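Local atomic coordinates of chitin elicitor receptor kinase 1 (Arabidopsis thaliana, PDB entry 4EBY), a protein that binds chitin oligomers at the plant cell surface through its LysM ectodomain and, on chitin-induced dimerization, activates immune signalling. Residues S161-N172 with V184-F195. Residues are numbered along the deposited sequence; the frame is centred on the assembly and turned at random.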
loop_
_atom_site.group_PDB
_atom_site.type_symbol
_atom_site.label_atom_id
_atom_site.label_comp_id
_atom_site.label_asym_id
_atom_site.label_seq_id
_atom_site.Cartn_x
_atom_site.Cartn_y
_atom_site.Cartn_z
ATOM N N SER A 161 11.331 3.506 -10.260
ATOM C CA SER A 161 11.719 2.650 -9.142
ATOM C C SER A 161 13.225 2.393 -9.116
ATOM O O SER A 161 13.793 2.110 -8.067
ATOM C CB SER A 161 10.984 1.312 -9.215
ATOM O OG SER A 161 11.453 0.560 -10.327
ATOM N N GLY A 162 13.865 2.471 -10.275
ATOM C CA GLY A 162 15.278 2.153 -10.378
ATOM C C GLY A 162 15.520 0.654 -10.403
ATOM O O GLY A 162 16.631 0.187 -10.134
ATOM N N VAL A 163 14.468 -0.098 -10.725
ATOM C CA VAL A 163 14.538 -1.550 -10.842
ATOM C C VAL A 163 14.307 -1.918 -12.305
ATOM O O VAL A 163 13.473 -1.306 -12.969
ATOM C CB VAL A 163 13.448 -2.227 -9.953
ATOM C CG1 VAL A 163 13.453 -3.737 -10.142
ATOM C CG2 VAL A 163 13.671 -1.893 -8.489
ATOM N N SER A 164 15.040 -2.904 -12.813
ATOM C CA SER A 164 14.910 -3.276 -14.219
ATOM C C SER A 164 13.514 -3.804 -14.528
ATOM O O SER A 164 12.865 -4.406 -13.676
ATOM C CB SER A 164 15.965 -4.306 -14.629
ATOM O OG SER A 164 15.579 -5.623 -14.279
ATOM N N ALA A 165 13.060 -3.568 -15.754
ATOM C CA ALA A 165 11.753 -4.049 -16.202
ATOM C C ALA A 165 11.604 -5.568 -16.121
ATOM O O ALA A 165 10.532 -6.065 -15.786
ATOM C CB ALA A 165 11.464 -3.572 -17.620
ATOM N N ASP A 166 12.660 -6.312 -16.438
ATOM C CA ASP A 166 12.573 -7.774 -16.382
ATOM C C ASP A 166 12.378 -8.263 -14.951
ATOM O O ASP A 166 11.607 -9.193 -14.715
ATOM C CB ASP A 166 13.801 -8.451 -17.023
ATOM C CG ASP A 166 13.756 -9.972 -16.915
ATOM O OD1 ASP A 166 12.857 -10.591 -17.532
ATOM O OD2 ASP A 166 14.607 -10.553 -16.205
ATOM N N ILE A 167 13.081 -7.650 -14.000
ATOM C CA ILE A 167 12.916 -8.013 -12.592
ATOM C C ILE A 167 11.484 -7.683 -12.138
ATOM O O ILE A 167 10.812 -8.517 -11.521
ATOM C CB ILE A 167 13.962 -7.328 -11.686
ATOM C CG1 ILE A 167 15.352 -7.902 -11.956
ATOM C CG2 ILE A 167 13.615 -7.513 -10.214
ATOM C CD1 ILE A 167 15.454 -9.367 -11.661
ATOM N N LEU A 168 11.010 -6.480 -12.461
ATOM C CA LEU A 168 9.643 -6.103 -12.100
ATOM C C LEU A 168 8.626 -7.087 -12.656
ATOM O O LEU A 168 7.685 -7.474 -11.968
ATOM C CB LEU A 168 9.298 -4.708 -12.608
ATOM C CG LEU A 168 9.971 -3.553 -11.878
ATOM C CD1 LEU A 168 9.604 -2.254 -12.578
ATOM C CD2 LEU A 168 9.567 -3.505 -10.392
ATOM N N GLN A 169 8.802 -7.489 -13.911
ATOM C CA GLN A 169 7.843 -8.411 -14.504
ATOM C C GLN A 169 7.899 -9.770 -13.826
ATOM O O GLN A 169 6.867 -10.408 -13.624
ATOM C CB GLN A 169 8.095 -8.579 -16.007
ATOM C CG GLN A 169 6.931 -9.246 -16.747
ATOM C CD GLN A 169 5.682 -8.373 -16.745
ATOM O OE1 GLN A 169 5.561 -7.444 -17.551
ATOM N NE2 GLN A 169 4.741 -8.684 -15.861
ATOM N N ARG A 170 9.103 -10.225 -13.492
ATOM C CA ARG A 170 9.266 -11.533 -12.855
ATOM C C ARG A 170 8.618 -11.564 -11.468
ATOM O O ARG A 170 8.150 -12.614 -11.022
ATOM C CB ARG A 170 10.748 -11.929 -12.754
ATOM C CG ARG A 170 11.403 -12.363 -14.061
ATOM C CD ARG A 170 12.903 -12.615 -13.808
ATOM N NE ARG A 170 13.660 -13.052 -14.981
ATOM C CZ ARG A 170 13.925 -14.328 -15.269
ATOM N NH1 ARG A 170 13.490 -15.294 -14.473
ATOM N NH2 ARG A 170 14.629 -14.646 -16.354
ATOM N N TYR A 171 8.600 -10.426 -10.780
ATOM C CA TYR A 171 7.907 -10.349 -9.488
ATOM C C TYR A 171 6.389 -10.321 -9.653
ATOM O O TYR A 171 5.647 -10.511 -8.693
ATOM C CB TYR A 171 8.326 -9.088 -8.729
ATOM C CG TYR A 171 9.645 -9.207 -7.993
ATOM C CD1 TYR A 171 9.876 -10.235 -7.079
ATOM C CD2 TYR A 171 10.653 -8.282 -8.203
ATOM C CE1 TYR A 171 11.100 -10.320 -6.391
ATOM C CE2 TYR A 171 11.860 -8.359 -7.522
ATOM C CZ TYR A 171 12.069 -9.370 -6.617
ATOM O OH TYR A 171 13.283 -9.424 -5.955
ATOM N N ASN A 172 5.933 -10.048 -10.867
ATOM C CA ASN A 172 4.513 -9.829 -11.118
ATOM C C ASN A 172 4.159 -10.552 -12.400
ATOM O O ASN A 172 3.783 -9.931 -13.402
ATOM C CB ASN A 172 4.229 -8.335 -11.237
ATOM C CG ASN A 172 4.510 -7.589 -9.947
ATOM O OD1 ASN A 172 3.684 -7.604 -9.031
ATOM N ND2 ASN A 172 5.684 -6.948 -9.855
ATOM N N VAL A 184 0.624 -4.157 -8.245
ATOM C CA VAL A 184 1.892 -4.847 -8.530
ATOM C C VAL A 184 2.812 -4.595 -7.343
ATOM O O VAL A 184 2.607 -3.641 -6.595
ATOM C CB VAL A 184 2.579 -4.371 -9.827
ATOM C CG1 VAL A 184 1.778 -4.808 -11.064
ATOM C CG2 VAL A 184 2.856 -2.854 -9.799
ATOM N N TYR A 185 3.808 -5.463 -7.172
ATOM C CA TYR A 185 4.781 -5.322 -6.097
ATOM C C TYR A 185 6.100 -4.826 -6.683
ATOM O O TYR A 185 6.642 -5.432 -7.612
ATOM C CB TYR A 185 4.985 -6.659 -5.392
ATOM C CG TYR A 185 3.714 -7.206 -4.785
ATOM C CD1 TYR A 185 3.125 -6.589 -3.696
ATOM C CD2 TYR A 185 3.114 -8.345 -5.301
ATOM C CE1 TYR A 185 1.964 -7.078 -3.144
ATOM C CE2 TYR A 185 1.964 -8.847 -4.754
ATOM C CZ TYR A 185 1.394 -8.208 -3.673
ATOM O OH TYR A 185 0.237 -8.712 -3.125
ATOM N N VAL A 186 6.594 -3.714 -6.142
ATOM C CA VAL A 186 7.783 -3.040 -6.674
ATOM C C VAL A 186 8.805 -2.920 -5.547
ATOM O O VAL A 186 8.466 -2.418 -4.485
ATOM C CB VAL A 186 7.388 -1.611 -7.125
ATOM C CG1 VAL A 186 8.622 -0.817 -7.621
ATOM C CG2 VAL A 186 6.265 -1.669 -8.188
ATOM N N PRO A 187 10.060 -3.361 -5.760
ATOM C CA PRO A 187 11.051 -3.196 -4.680
ATOM C C PRO A 187 11.139 -1.758 -4.220
ATOM O O PRO A 187 11.103 -0.838 -5.042
ATOM C CB PRO A 187 12.375 -3.585 -5.361
ATOM C CG PRO A 187 11.969 -4.568 -6.409
ATOM C CD PRO A 187 10.630 -4.058 -6.934
ATOM N N GLY A 188 11.206 -1.566 -2.906
ATOM C CA GLY A 188 11.336 -0.229 -2.347
ATOM C C GLY A 188 12.628 -0.030 -1.590
ATOM O O GLY A 188 13.334 -0.979 -1.249
ATOM N N ARG A 189 12.909 1.241 -1.308
ATOM C CA ARG A 189 14.147 1.659 -0.657
ATOM C C ARG A 189 13.922 1.988 0.810
ATOM O O ARG A 189 12.810 2.324 1.225
ATOM C CB ARG A 189 14.690 2.899 -1.364
ATOM C CG ARG A 189 15.045 2.667 -2.817
ATOM C CD ARG A 189 15.376 3.974 -3.512
ATOM N NE ARG A 189 15.547 3.827 -4.956
ATOM C CZ ARG A 189 16.704 3.544 -5.541
ATOM N NH1 ARG A 189 17.791 3.352 -4.806
ATOM N NH2 ARG A 189 16.779 3.450 -6.865
ATOM N N ASP A 190 14.982 1.901 1.602
ATOM C CA ASP A 190 14.914 2.323 2.993
ATOM C C ASP A 190 15.018 3.859 3.031
ATOM O O ASP A 190 15.148 4.481 1.979
ATOM C CB ASP A 190 15.978 1.589 3.829
ATOM C CG ASP A 190 17.405 2.056 3.538
ATOM O OD1 ASP A 190 17.601 3.104 2.885
ATOM O OD2 ASP A 190 18.338 1.359 3.990
ATOM N N PRO A 191 14.884 4.473 4.217
ATOM C CA PRO A 191 14.849 5.942 4.309
ATOM C C PRO A 191 16.087 6.630 3.732
ATOM O O PRO A 191 16.021 7.813 3.392
ATOM C CB PRO A 191 14.746 6.195 5.815
ATOM C CG PRO A 191 14.030 4.972 6.336
ATOM C CD PRO A 191 14.634 3.837 5.520
ATOM N N ASN A 192 17.189 5.895 3.610
ATOM C CA ASN A 192 18.434 6.437 3.050
ATOM C C ASN A 192 18.627 6.155 1.565
ATOM O O ASN A 192 19.655 6.515 0.983
ATOM C CB ASN A 192 19.625 5.855 3.796
ATOM C CG ASN A 192 19.638 6.248 5.242
ATOM O OD1 ASN A 192 19.391 7.407 5.581
ATOM N ND2 ASN A 192 19.895 5.281 6.114
ATOM N N GLY A 193 17.659 5.479 0.957
ATOM C CA GLY A 193 17.714 5.210 -0.468
ATOM C C GLY A 193 18.354 3.901 -0.894
ATOM O O GLY A 193 18.485 3.654 -2.084
ATOM N N ALA A 194 18.743 3.054 0.057
ATOM C CA ALA A 194 19.290 1.740 -0.283
ATOM C C ALA A 194 18.168 0.708 -0.359
ATOM O O ALA A 194 17.184 0.808 0.370
ATOM C CB ALA A 194 20.304 1.314 0.755
ATOM N N PHE A 195 18.324 -0.291 -1.222
ATOM C CA PHE A 195 17.376 -1.401 -1.258
ATOM C C PHE A 195 17.772 -2.424 -0.195
ATOM O O PHE A 195 18.863 -3.004 -0.265
ATOM C CB PHE A 195 17.409 -2.108 -2.626
ATOM C CG PHE A 195 16.816 -1.303 -3.762
ATOM C CD1 PHE A 195 15.442 -1.171 -3.902
ATOM C CD2 PHE A 195 17.633 -0.708 -4.709
ATOM C CE1 PHE A 195 14.898 -0.440 -4.942
ATOM C CE2 PHE A 195 17.090 0.013 -5.760
ATOM C CZ PHE A 195 15.725 0.147 -5.875
HETATM O O HOH W 1 13.003 3.651 -6.046
HETATM O O HOH W 2 18.697 1.630 -8.752
#
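The side-chain amide of Asn172 docks on the backbone of Tyr185 much as a neighbouring strand would, taking the N-H of that residue on OD1 (Tyr185 N to Asn172 OD1 2.8 Å) and giving ND2 to its carbonyl (Asn172 ND2 to Tyr185 O 2.9 Å). Both bonds are nearly straight, and Tyr185 O lies exactly in the amide plane. The second N-H of ND2 turns back to Leu168 O, so three bonds fix the rotation of this buried amide, and the two to Tyr185 tie segment 161-172 to strand 184-187, at the margin of the sheet. With CG swung beside its own backbone N (chi1 -64°), the amide reaches the strand and brings OD1 close to Val184.

Further along, the packing turns apolar and tight. Pro187 is the hub: its CD meets Leu168 CD2 at 3.7 Å, its CB and CG lie against Val163 CG2, and its CG approaches Tyr171 CE2. Leu168 CD2 also reaches Val186 CG1, which in turn meets Ser161 CB at 3.6 Å. Helix 154-161 and Phe143 of strand 143-147 extend this apolar cluster, which joins the helix pair of the LysM domain to its sheet.

Toward Gly162 the contact gives way to a solvent-facing side with two bridging waters. Phe195 CZ touches Val163 CG2 and sits over the centre of the Arg189 guanidinium, 3.5 Å above its plane, while Ser161 O lies at the edge of the phenyl ring. Arg189 NH2 makes just a weak bond to Ser161 O, but one water links that carbonyl to Arg189 NE and another joins Gly162 O to NH2; Gly193 O holds NH1 from within its own loop. Directional amide bonds and close apolar contact thus define the helix-strand junction, whereas Arg189 meets the Ser161 and Gly162 carbonyls mainly through water, a link probably less strictly directional than the paired amide bonds.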